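Side-chain contacts in delta (Bacillus subtilis, PDB 3ZH9), which probably acts as the wrench of the loading complex, prising open the ring-shaped beta subunit dimer so that it can be placed on primed DNA for replication: residues F259-Q264 and S280-H285; D315-T320 and Q326-L331. One frame throughout, in Å; residues are numbered along the deposited sequence.

Interaction 1 of 2, residues F259-Q264 and S280-H285; sequences FRLILQ and SNLKVH. With SO4 (sulfate ion), chain E.
Leu261 and Gln264 on helix 248-269 meet Leu282 and Val284 at a helix-to-helix turn, where helix 275-282 ends and, after the two linking residues Lys283 and Val284, His285 stands as the N-cap of helix 286-296. Lys283, with positive phi, turns the chain out of helix 275-282. No hydrogen bond joins the two segments; the contact rests on leucine and valine methyls and on the CB and amide end of Gln264. Leu282 reaches across with CD1, which lies 3.8 Å from Leu261 CD1. The same Leu282 CD1 also rests 3.8 Å from Gln264 CB, while its other branch, CD2, comes 4.0 Å from Gln264 NE2, so the extended glutamine chain runs obliquely across the two methyls of the leucine. Leu261 sets its CG anti to the backbone N (chi1 -177°), which carries CD1 forward to Leu282 and leaves it 4.2 Å from Val284 CG2. Cutting Leu282 back to an alanine removes both methyls and is likely to open a gap between the helices, leaving Gln264 CB without this neighbour and Leu261 CD1 with Val284 alone across the contact. Beyond Val284 a sulfate, probably from the crystallisation liquor, illustrates how the start of a helix can receive an anion. His285 N donates to sulfate O1 at 3.1 Å with an N-H...O angle of 157°, and to O4 at 3.2 Å along a more bent path of 136°. Val284 CG1 lies against the ion, 3.3 Å from sulfate O4, and sulfate O3 approaches the edge of the His285 ring in its plane. Around this turn, Leu261 also packs on Arg288 and Ala292 of helix 286-296, and Leu282 on Thr265 and Phe268, further along helix 248-269.

Interaction 2 of 2, residues D315-T320 and Q326-L331; sequences DYEMKT and QLLLEL
Met318 and Leu328 meet next to the turn of an antiparallel helical hairpin, in which helix 301-319 turns back into helix 325-338; the two short segments run at 163° with axes 10.5 Å apart. Met318 takes CG anti to its carbonyl carbon (chi1 -84°) and then runs fully extended, reaching across the interface. Early in that run Met318 CG meets Leu328 CD1 at 3.7 Å, the two side chains sliding past each other in opposite directions. At its far end Met318 CE comes 3.9 Å from Leu329 CG and meets that leucine almost at right angles. Glu317 borders the apolar contact, its OE1 3.7 Å from Leu328 CD2. Pro248 touches both Met318 and Leu329, bringing the start of helix 248-269 against this face. Within each helix, polar side chains bond one turn apart: Lys319 NZ forms a salt bridge with Asp315 OD1, and Gln326 NE2 donates to Glu330 OE2 from above the carboxylate plane. Where helix 301-319 stops, Tyr316 O takes two donors from opposite faces of its plane: Thr320 N, and Thr320 OG1, which lies 2.9 Å from Tyr316 O.

How the interactions relate
Both contacts belong to the helical C-terminal region, and they show how such a fold can be built from successive short closures. Followed from the N terminus, helix 248-269 supplies the first half of interaction 1, which closes when the chain has made helix 275-282 and turned toward helix 286-296. After that comes helix 301-319, and interaction 2 closes the short turn into helix 325-338. The two loops stand in series, neither nested nor crossed, with centres about 25 Å apart and nearest atoms about 8 Å apart, so they do not meet. Helix 248-269 links them: its second half carries residues 259-264, while Pro248 at its start packs against interaction 2.

Interaction 1 of 2, residues F259-Q264 and S280-H285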
# COMPACT_ATOMS: atom_id res chain seq x y z
N PHE A 259 14.56 -1.97 -12.94
CA PHE A 259 15.04 -1.35 -14.17
C PHE A 259 13.90 -1.05 -15.12
O PHE A 259 13.89 -0.01 -15.76
CB PHE A 259 16.14 -2.18 -14.83
CG PHE A 259 17.51 -1.85 -14.33
CD1 PHE A 259 18.07 -0.59 -14.57
CD2 PHE A 259 18.24 -2.75 -13.59
CE1 PHE A 259 19.33 -0.26 -14.08
CE2 PHE A 259 19.51 -2.43 -13.11
CZ PHE A 259 20.05 -1.17 -13.35
N ARG A 260 12.93 -1.95 -15.20
CA ARG A 260 11.72 -1.66 -15.97
C ARG A 260 11.00 -0.44 -15.42
O ARG A 260 10.55 0.41 -16.18
CB ARG A 260 10.79 -2.88 -16.03
CG ARG A 260 11.30 -3.98 -17.00
CD ARG A 260 10.23 -5.03 -17.29
NE ARG A 260 9.80 -5.69 -16.07
CZ ARG A 260 10.19 -6.90 -15.71
NH1 ARG A 260 11.00 -7.60 -16.50
NH2 ARG A 260 9.76 -7.42 -14.57
N LEU A 261 10.89 -0.35 -14.10
CA LEU A 261 10.28 0.82 -13.47
C LEU A 261 11.02 2.12 -13.79
O LEU A 261 10.40 3.15 -14.03
CB LEU A 261 10.24 0.63 -11.96
CG LEU A 261 9.56 1.77 -11.19
CD1 LEU A 261 8.15 2.05 -11.67
CD2 LEU A 261 9.59 1.45 -9.68
N ILE A 262 12.35 2.08 -13.74
CA ILE A 262 13.14 3.28 -14.05
C ILE A 262 12.88 3.74 -15.48
O ILE A 262 12.62 4.91 -15.75
CB ILE A 262 14.65 3.01 -13.84
CG1 ILE A 262 14.93 2.83 -12.34
CG2 ILE A 262 15.48 4.18 -14.36
CD1 ILE A 262 16.23 2.12 -12.08
N LEU A 263 12.91 2.79 -16.42
CA LEU A 263 12.66 3.13 -17.82
C LEU A 263 11.27 3.77 -18.00
O LEU A 263 11.14 4.81 -18.64
CB LEU A 263 12.79 1.88 -18.71
CG LEU A 263 12.58 2.16 -20.21
CD1 LEU A 263 13.84 2.79 -20.80
CD2 LEU A 263 12.22 0.91 -20.92
N GLN A 264 10.23 3.16 -17.43
CA GLN A 264 8.87 3.72 -17.51
C GLN A 264 8.78 5.13 -16.91
O GLN A 264 8.20 6.05 -17.49
CB GLN A 264 7.90 2.81 -16.78
CG GLN A 264 7.57 1.51 -17.51
CD GLN A 264 6.85 0.54 -16.60
OE1 GLN A 264 7.23 0.37 -15.44
NE2 GLN A 264 5.81 -0.08 -17.12
N SER A 280 -0.05 6.72 -10.61
CA SER A 280 -1.40 6.22 -10.90
C SER A 280 -1.45 5.56 -12.28
O SER A 280 -2.18 4.59 -12.47
CB SER A 280 -2.48 7.31 -10.73
OG SER A 280 -2.22 8.44 -11.54
N ASN A 281 -0.66 6.06 -13.23
CA ASN A 281 -0.54 5.41 -14.53
C ASN A 281 0.09 4.02 -14.40
O ASN A 281 -0.37 3.05 -15.01
CB ASN A 281 0.25 6.28 -15.51
CG ASN A 281 0.37 5.65 -16.89
OD1 ASN A 281 1.10 4.68 -17.09
ND2 ASN A 281 -0.34 6.22 -17.87
N LEU A 282 1.14 3.91 -13.59
CA LEU A 282 1.85 2.65 -13.41
C LEU A 282 1.23 1.72 -12.37
O LEU A 282 1.59 0.54 -12.28
CB LEU A 282 3.31 2.92 -13.04
CG LEU A 282 4.06 3.63 -14.17
CD1 LEU A 282 5.55 3.67 -13.89
CD2 LEU A 282 3.77 2.94 -15.50
N LYS A 283 0.31 2.26 -11.58
CA LYS A 283 -0.23 1.56 -10.43
C LYS A 283 0.93 1.13 -9.53
O LYS A 283 1.02 -0.02 -9.12
CB LYS A 283 -1.08 0.35 -10.84
CG LYS A 283 -2.11 0.64 -11.94
CD LYS A 283 -3.10 1.71 -11.51
N VAL A 284 1.83 2.08 -9.26
CA VAL A 284 2.92 1.88 -8.31
C VAL A 284 2.82 2.98 -7.25
O VAL A 284 2.44 4.11 -7.56
CB VAL A 284 4.32 1.94 -9.00
CG1 VAL A 284 5.44 1.92 -7.95
CG2 VAL A 284 4.49 0.80 -9.96
N HIS A 285 3.13 2.65 -6.00
CA HIS A 285 3.10 3.65 -4.94
C HIS A 285 4.06 4.79 -5.25
O HIS A 285 5.20 4.57 -5.65
CB HIS A 285 3.44 3.03 -3.58
CG HIS A 285 2.26 2.43 -2.88
ND1 HIS A 285 1.33 3.18 -2.20
CD2 HIS A 285 1.85 1.14 -2.77
CE1 HIS A 285 0.40 2.39 -1.69
NE2 HIS A 285 0.69 1.14 -2.03
S SO4 E . 4.60 -0.65 -5.10
O1 SO4 E . 3.57 -0.43 -6.10
O2 SO4 E . 5.51 -1.69 -5.56
O3 SO4 E . 3.99 -1.05 -3.84
O4 SO4 E . 5.35 0.59 -4.90

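Interaction 2 of 2, residues D315-T320 and Q326-L331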
# COMPACT_ATOMS: atom_id res chain seq x y z
N ASP A 315 17.50 -14.15 -17.62
CA ASP A 315 16.35 -14.88 -17.13
C ASP A 315 16.20 -16.19 -17.90
O ASP A 315 15.91 -17.24 -17.32
CB ASP A 315 15.07 -14.05 -17.25
CG ASP A 315 13.84 -14.81 -16.80
OD1 ASP A 315 13.64 -14.94 -15.58
OD2 ASP A 315 13.08 -15.28 -17.67
N TYR A 316 16.40 -16.13 -19.21
CA TYR A 316 16.28 -17.31 -20.05
C TYR A 316 17.43 -18.28 -19.83
O TYR A 316 17.23 -19.49 -19.78
CB TYR A 316 16.20 -16.89 -21.52
CG TYR A 316 16.29 -18.06 -22.48
CD1 TYR A 316 15.19 -18.87 -22.70
CD2 TYR A 316 17.46 -18.34 -23.16
CE1 TYR A 316 15.25 -19.94 -23.58
CE2 TYR A 316 17.54 -19.41 -24.03
CZ TYR A 316 16.44 -20.20 -24.24
OH TYR A 316 16.51 -21.27 -25.11
N GLU A 317 18.64 -17.75 -19.70
CA GLU A 317 19.82 -18.58 -19.50
C GLU A 317 19.82 -19.25 -18.13
O GLU A 317 20.45 -20.29 -17.92
CB GLU A 317 21.10 -17.76 -19.71
CG GLU A 317 21.40 -17.47 -21.17
CD GLU A 317 22.57 -16.52 -21.36
OE1 GLU A 317 22.90 -15.78 -20.40
OE2 GLU A 317 23.16 -16.51 -22.46
N MET A 318 19.10 -18.65 -17.19
CA MET A 318 18.97 -19.22 -15.85
C MET A 318 17.86 -20.28 -15.79
O MET A 318 18.04 -21.35 -15.20
CB MET A 318 18.70 -18.12 -14.81
CG MET A 318 19.94 -17.42 -14.29
SD MET A 318 19.56 -16.31 -12.92
CE MET A 318 21.16 -15.55 -12.66
N LYS A 319 16.72 -19.97 -16.41
CA LYS A 319 15.57 -20.86 -16.38
C LYS A 319 15.81 -22.14 -17.18
O LYS A 319 15.36 -23.22 -16.81
CB LYS A 319 14.32 -20.14 -16.89
CG LYS A 319 13.56 -19.33 -15.83
CD LYS A 319 12.42 -18.52 -16.46
CE LYS A 319 11.47 -17.96 -15.41
NZ LYS A 319 12.15 -17.02 -14.47
N THR A 320 16.54 -22.01 -18.28
CA THR A 320 16.77 -23.15 -19.17
C THR A 320 18.24 -23.55 -19.20
O THR A 320 19.13 -22.70 -19.26
CB THR A 320 16.29 -22.84 -20.60
OG1 THR A 320 17.24 -22.00 -21.26
CG2 THR A 320 14.93 -22.15 -20.58
N GLN A 326 24.80 -17.93 -10.22
CA GLN A 326 25.51 -16.86 -9.52
C GLN A 326 26.53 -16.20 -10.44
O GLN A 326 26.70 -14.98 -10.43
CB GLN A 326 26.21 -17.38 -8.27
CG GLN A 326 27.17 -16.36 -7.64
CD GLN A 326 27.66 -16.79 -6.27
OE1 GLN A 326 27.05 -17.64 -5.61
NE2 GLN A 326 28.77 -16.20 -5.83
N LEU A 327 27.20 -17.02 -11.24
CA LEU A 327 28.22 -16.53 -12.17
C LEU A 327 27.60 -15.61 -13.21
O LEU A 327 28.14 -14.55 -13.51
CB LEU A 327 28.94 -17.69 -12.86
CG LEU A 327 29.89 -17.21 -13.96
CD1 LEU A 327 31.07 -16.47 -13.35
CD2 LEU A 327 30.36 -18.37 -14.85
N LEU A 328 26.47 -16.03 -13.78
CA LEU A 328 25.72 -15.18 -14.70
C LEU A 328 25.49 -13.81 -14.07
O LEU A 328 25.71 -12.78 -14.71
CB LEU A 328 24.38 -15.82 -15.08
CG LEU A 328 24.43 -17.00 -16.06
CD1 LEU A 328 23.05 -17.62 -16.23
CD2 LEU A 328 24.99 -16.57 -17.41
N LEU A 329 25.07 -13.80 -12.81
CA LEU A 329 24.77 -12.55 -12.12
C LEU A 329 26.03 -11.75 -11.85
O LEU A 329 26.03 -10.52 -11.99
CB LEU A 329 24.02 -12.82 -10.81
CG LEU A 329 22.53 -12.45 -10.75
CD1 LEU A 329 21.92 -12.97 -9.46
CD2 LEU A 329 22.29 -10.94 -10.88
N GLU A 330 27.10 -12.43 -11.46
CA GLU A 330 28.39 -11.78 -11.23
C GLU A 330 28.85 -11.04 -12.48
O GLU A 330 29.24 -9.88 -12.41
CB GLU A 330 29.45 -12.81 -10.80
CG GLU A 330 29.44 -13.17 -9.32
CD GLU A 330 30.41 -14.31 -8.99
OE1 GLU A 330 31.00 -14.88 -9.94
OE2 GLU A 330 30.57 -14.63 -7.79
N LEU A 331 28.84 -11.74 -13.62
CA LEU A 331 29.23 -11.15 -14.90
C LEU A 331 28.40 -9.90 -15.24
O LEU A 331 28.96 -8.85 -15.55
CB LEU A 331 29.11 -12.18 -16.02
CG LEU A 331 30.06 -13.37 -15.90
CD1 LEU A 331 29.70 -14.47 -16.89
CD2 LEU A 331 31.51 -12.92 -16.07